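Local atomic coordinates of uridylate kinase (Archaeoglobus fulgidus, PDB entry 2IJ9), a protein that probably catalyses the reversible ATP-dependent phosphorylation of UMP to UDP, a step of de novo pyrimidine biosynthesis leading to CTP. Residues B[116-121]-B[182-187]; B[130-135]-B[193-198]. The protein carries 1 engineered substitution. All coordinates share one frame; numbering follows the deposited sequence.

Interaction 1: B[116-121]-B[182-187]; sequences TDATAA and LLAAKI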
loop_
_atom_site.group_PDB
_atom_site.type_symbol
_atom_site.label_atom_id
_atom_site.label_comp_id
_atom_site.label_asym_id
_atom_site.label_seq_id
_atom_site.Cartn_x
_atom_site.Cartn_y
_atom_site.Cartn_z
ATOM N N THR B 116 11.729 16.631 8.469
ATOM C CA THR B 116 11.824 16.795 6.999
ATOM C C THR B 116 12.041 18.186 6.441
ATOM O O THR B 116 13.085 18.443 5.850
ATOM C CB THR B 116 10.716 16.077 6.240
ATOM O OG1 THR B 116 10.322 14.903 6.965
ATOM C CG2 THR B 116 11.238 15.679 4.858
ATOM N N ASP B 117 11.053 19.064 6.601
ATOM C CA ASP B 117 11.223 20.473 6.273
ATOM C C ASP B 117 12.328 21.058 7.132
ATOM O O ASP B 117 13.296 21.628 6.613
ATOM C CB ASP B 117 9.926 21.244 6.517
ATOM C CG ASP B 117 8.827 20.847 5.563
ATOM O OD1 ASP B 117 9.123 20.114 4.593
ATOM O OD2 ASP B 117 7.671 21.268 5.780
ATOM N N ALA B 118 12.182 20.894 8.447
ATOM C CA ALA B 118 13.146 21.422 9.410
ATOM C C ALA B 118 14.484 20.743 9.195
ATOM O O ALA B 118 15.497 21.414 9.015
ATOM C CB ALA B 118 12.652 21.222 10.829
ATOM N N THR B 119 14.467 19.413 9.162
ATOM C CA THR B 119 15.667 18.637 8.898
ATOM C C THR B 119 16.428 19.144 7.679
ATOM O O THR B 119 17.630 19.378 7.753
ATOM C CB THR B 119 15.318 17.178 8.712
ATOM O OG1 THR B 119 14.883 16.643 9.969
ATOM C CG2 THR B 119 16.525 16.390 8.181
ATOM N N ALA B 120 15.720 19.349 6.574
ATOM C CA ALA B 120 16.364 19.788 5.348
ATOM C C ALA B 120 16.795 21.240 5.421
ATOM O O ALA B 120 17.776 21.619 4.784
ATOM C CB ALA B 120 15.464 19.558 4.148
ATOM N N ALA B 121 16.065 22.053 6.186
ATOM C CA ALA B 121 16.457 23.453 6.403
ATOM C C ALA B 121 17.777 23.494 7.157
ATOM O O ALA B 121 18.726 24.141 6.707
ATOM C CB ALA B 121 15.375 24.233 7.155
ATOM N N LEU B 182 7.218 25.645 11.324
ATOM C CA LEU B 182 7.608 26.907 11.954
ATOM C C LEU B 182 9.121 26.984 12.152
ATOM O O LEU B 182 9.747 27.989 11.791
ATOM C CB LEU B 182 6.886 27.074 13.301
ATOM C CG LEU B 182 7.376 28.118 14.316
ATOM C CD1 LEU B 182 7.128 29.554 13.834
ATOM C CD2 LEU B 182 6.728 27.879 15.675
ATOM N N LEU B 183 9.693 25.920 12.720
ATOM C CA LEU B 183 11.133 25.854 12.983
ATOM C C LEU B 183 11.914 25.837 11.679
ATOM O O LEU B 183 12.999 26.392 11.608
ATOM C CB LEU B 183 11.497 24.644 13.850
ATOM C CG LEU B 183 10.711 24.456 15.157
ATOM C CD1 LEU B 183 11.124 23.175 15.876
ATOM C CD2 LEU B 183 10.844 25.667 16.084
ATOM N N ALA B 184 11.338 25.212 10.653
ATOM C CA ALA B 184 11.900 25.244 9.303
ATOM C C ALA B 184 12.034 26.684 8.805
ATOM O O ALA B 184 13.108 27.095 8.354
ATOM C CB ALA B 184 11.040 24.429 8.341
ATOM N N ALA B 185 10.941 27.440 8.921
ATOM C CA ALA B 185 10.877 28.855 8.525
ATOM C C ALA B 185 11.854 29.725 9.309
ATOM O O ALA B 185 12.611 30.496 8.718
ATOM C CB ALA B 185 9.454 29.384 8.686
ATOM N N LYS B 186 11.820 29.598 10.637
ATOM C CA LYS B 186 12.795 30.246 11.515
ATOM C C LYS B 186 14.218 29.940 11.055
ATOM O O LYS B 186 15.029 30.857 10.892
ATOM C CB LYS B 186 12.602 29.790 12.964
ATOM C CG LYS B 186 11.388 30.399 13.651
ATOM C CD LYS B 186 10.818 29.487 14.734
ATOM C CE LYS B 186 11.708 29.408 15.971
ATOM N NZ LYS B 186 11.874 30.719 16.658
ATOM N N ILE B 187 14.501 28.652 10.829
ATOM C CA ILE B 187 15.790 28.213 10.307
ATOM C C ILE B 187 16.083 28.845 8.943
ATOM O O ILE B 187 17.201 29.313 8.712
ATOM C CB ILE B 187 15.913 26.674 10.258
ATOM C CG1 ILE B 187 15.861 26.101 11.678
ATOM C CG2 ILE B 187 17.237 26.253 9.605
ATOM C CD1 ILE B 187 15.411 24.637 11.768
#
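Ala184 presses its single methyl onto the first turn of helix 117-126. Its CB lies 3.7 Å from Ala118 N and 3.8 Å from Asp117 C, so it rests against the peptide link joining those two residues. Asp117 meets the same methyl with its CB, 3.8 Å from Ala184 CB. One turn further on, Ala121 points its methyl toward the second helix. There Ala121 CB approaches Ile187 CG2 at 3.7 Å and comes within 3.8 Å of Ala184 O, a plain packing contact. Ile187 CG1 lies beside the backbone N (chi1 -64°), which leaves CG2 anti to that N and turned onto Ala121.

The small residues explain how near the backbones come: the CA atoms of Ala118 and Ala184 are 4.0 Å apart, and the axes of segments 117-121 and 182-187 approach to 8.0 Å with their directions only 20° apart. Helices 117-126 and 182-191 thus pack side by side against the sheet of the amino acid kinase fold, with strand 131-136 lying behind the first of them. Val179 and Ile180 of the chain leading into helix 182-191 lie against Asp117. Across the interface no hydrogen bond or charge pair forms; the two nearly parallel helices are joined by methyl-to-backbone and methyl-to-methyl packing, and therefore by closeness of shape.

Interaction 2: B[130-135]-B[193-198]; sequences DVFINA and IKTYVI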
loop_
_atom_site.group_PDB
_atom_site.type_symbol
_atom_site.label_atom_id
_atom_site.label_comp_id
_atom_site.label_asym_id
_atom_site.label_seq_id
_atom_site.Cartn_x
_atom_site.Cartn_y
_atom_site.Cartn_z
ATOM N N ASP B 130 22.996 26.617 -1.699
ATOM C CA ASP B 130 22.633 27.689 -2.629
ATOM C C ASP B 130 21.126 27.863 -2.722
ATOM O O ASP B 130 20.632 28.986 -2.860
ATOM C CB ASP B 130 23.190 27.400 -4.022
ATOM C CG ASP B 130 24.696 27.447 -4.062
ATOM O OD1 ASP B 130 25.290 26.668 -4.829
ATOM O OD2 ASP B 130 25.292 28.260 -3.323
ATOM N N VAL B 131 20.403 26.747 -2.643
ATOM C CA VAL B 131 18.953 26.768 -2.776
ATOM C C VAL B 131 18.301 25.594 -2.047
ATOM O O VAL B 131 18.691 24.425 -2.222
ATOM C CB VAL B 131 18.507 26.857 -4.291
ATOM C CG1 VAL B 131 19.051 25.677 -5.125
ATOM C CG2 VAL B 131 16.998 27.003 -4.426
ATOM N N PHE B 132 17.322 25.931 -1.208
ATOM C CA PHE B 132 16.491 24.940 -0.536
ATOM C C PHE B 132 15.139 24.778 -1.236
ATOM O O PHE B 132 14.268 25.629 -1.112
ATOM C CB PHE B 132 16.279 25.336 0.923
ATOM C CG PHE B 132 15.370 24.410 1.688
ATOM C CD1 PHE B 132 15.245 23.064 1.339
ATOM C CD2 PHE B 132 14.666 24.883 2.789
ATOM C CE1 PHE B 132 14.405 22.226 2.050
ATOM C CE2 PHE B 132 13.835 24.042 3.516
ATOM C CZ PHE B 132 13.707 22.711 3.149
ATOM N N ILE B 133 14.968 23.664 -1.943
ATOM C CA ILE B 133 13.730 23.375 -2.653
ATOM C C ILE B 133 12.841 22.409 -1.858
ATOM O O ILE B 133 13.138 21.214 -1.720
ATOM C CB ILE B 133 14.026 22.820 -4.052
ATOM C CG1 ILE B 133 14.961 23.774 -4.794
ATOM C CG2 ILE B 133 12.730 22.603 -4.830
ATOM C CD1 ILE B 133 15.341 23.302 -6.166
ATOM N N ASN B 134 11.749 22.945 -1.329
ATOM C CA ASN B 134 10.832 22.175 -0.494
ATOM C C ASN B 134 9.621 21.628 -1.291
ATOM O O ASN B 134 8.568 22.277 -1.377
ATOM C CB ASN B 134 10.386 23.023 0.707
ATOM C CG ASN B 134 9.577 22.237 1.697
ATOM O OD1 ASN B 134 9.781 21.030 1.874
ATOM N ND2 ASN B 134 8.648 22.913 2.356
ATOM N N ALA B 135 9.782 20.437 -1.869
ATOM C CA ALA B 135 8.764 19.841 -2.730
ATOM C C ALA B 135 7.640 19.199 -1.930
ATOM O O ALA B 135 7.758 18.054 -1.488
ATOM C CB ALA B 135 9.390 18.821 -3.636
ATOM N N ILE B 193 18.946 31.508 3.190
ATOM C CA ILE B 193 19.078 30.681 1.990
ATOM C C ILE B 193 17.794 30.711 1.141
ATOM O O ILE B 193 16.687 30.461 1.654
ATOM C CB ILE B 193 19.443 29.220 2.364
ATOM C CG1 ILE B 193 20.764 29.190 3.124
ATOM C CG2 ILE B 193 19.546 28.335 1.126
ATOM C CD1 ILE B 193 21.198 27.803 3.536
ATOM N N LYS B 194 17.955 31.020 -0.150
ATOM C CA LYS B 194 16.837 31.095 -1.093
ATOM C C LYS B 194 16.041 29.797 -1.110
ATOM O O LYS B 194 16.547 28.745 -1.518
ATOM C CB LYS B 194 17.327 31.414 -2.505
ATOM C CG LYS B 194 16.225 31.822 -3.480
ATOM C CD LYS B 194 16.554 31.321 -4.882
ATOM C CE LYS B 194 15.752 32.038 -5.971
ATOM N NZ LYS B 194 16.396 33.305 -6.425
ATOM N N THR B 195 14.792 29.899 -0.659
ATOM C CA THR B 195 13.905 28.750 -0.518
ATOM C C THR B 195 12.774 28.740 -1.558
ATOM O O THR B 195 12.372 29.779 -2.078
ATOM C CB THR B 195 13.365 28.653 0.935
ATOM O OG1 THR B 195 14.478 28.540 1.830
ATOM C CG2 THR B 195 12.471 27.428 1.131
ATOM N N TYR B 196 12.308 27.546 -1.884
ATOM C CA TYR B 196 11.127 27.354 -2.689
ATOM C C TYR B 196 10.154 26.496 -1.888
ATOM O O TYR B 196 10.566 25.620 -1.116
ATOM C CB TYR B 196 11.487 26.654 -3.996
ATOM C CG TYR B 196 12.076 27.579 -5.029
ATOM C CD1 TYR B 196 13.412 27.960 -4.970
ATOM C CD2 TYR B 196 11.292 28.073 -6.069
ATOM C CE1 TYR B 196 13.953 28.806 -5.920
ATOM C CE2 TYR B 196 11.824 28.920 -7.028
ATOM C CZ TYR B 196 13.154 29.284 -6.950
ATOM O OH TYR B 196 13.681 30.130 -7.902
ATOM N N VAL B 197 8.865 26.778 -2.047
ATOM C CA VAL B 197 7.810 25.927 -1.508
ATOM C C VAL B 197 6.900 25.556 -2.678
ATOM O O VAL B 197 6.215 26.421 -3.234
ATOM C CB VAL B 197 7.019 26.654 -0.407
ATOM C CG1 VAL B 197 5.773 25.846 -0.031
ATOM C CG2 VAL B 197 7.918 26.882 0.811
ATOM N N ILE B 198 6.917 24.293 -3.091
ATOM C CA ILE B 198 6.317 23.961 -4.375
ATOM C C ILE B 198 5.517 22.663 -4.394
ATOM O O ILE B 198 5.676 21.814 -3.522
ATOM C CB ILE B 198 7.375 23.947 -5.507
ATOM C CG1 ILE B 198 8.455 22.896 -5.224
ATOM C CG2 ILE B 198 7.953 25.355 -5.705
ATOM C CD1 ILE B 198 9.239 22.469 -6.461
#
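Ile133 and Ile198 meet at 3.9 Å between Ile133 CG2 and Ile198 CD1, on the sheet face they share with Tyr196. Beside them the Tyr196 ring receives a methyl at its edge, near the ring plane: Val131 CG2 lies 3.8 Å from Tyr196 CD1. On the opposite face Phe132 and Thr195 run side by side and point the same way, with Phe132 CD2 3.7 Å from Thr195 CG2. A chi1 of -59° turns the Thr195 hydroxyl back beside its own backbone N, where Thr195 OG1 donates to Ile193 O at 2.9 Å. A valine at Thr195 would probably leave Ile193 O without its hydroxyl partner, removing the bond that ties the Thr195 side chain back to the preceding backbone.

The polar edge is a regular parallel pairing, in which the axes of segments 131-135 and 195-198 lie 12° apart. Phe132 is held from both its backbone groups: Phe132 N donates to Lys194 O at 2.9 Å, and Tyr196 N donates to Phe132 O at 2.8 Å. Two residues on, the same pattern recurs, as Asn134 N donates to Tyr196 O at 2.9 Å, and Ile198 N reaches Asn134 O at 3.1 Å.

These are inner strands of the amino acid kinase sheet. Strand 2-7 bonds to the far edge of 131-136, and Thr195 bonds to Ile218 in the antiparallel strand 216-218. Helix 202-209 packs over Ile133, Tyr196 and Ile198, whereas helix 117-126 lies over the face that carries Thr195 and touches Ile193 through Ala124.

Overall arrangement
Interactions 1 and 2 lie in consecutive layers of one alpha/beta fold, their centres about 11 Å apart. Helix 117-126 leads into strand 131-136 and helix 182-191 into strand 195-199, so two helices paired in the helical layer are each followed by one of two strands paired in the sheet. Phe132 joins the layers: its CE1 is 3.6 Å from Ala120 CB and its CZ 3.7 Å from Asp117 O. Both contacts flank the predicted nucleotide sites. Thr116 belongs to the UMP site, about 6 Å from Asn134 between side chains, while Thr136 of the ATP site lies about 6 Å from Asp117 and about 4 Å from Val197, likewise between side chains.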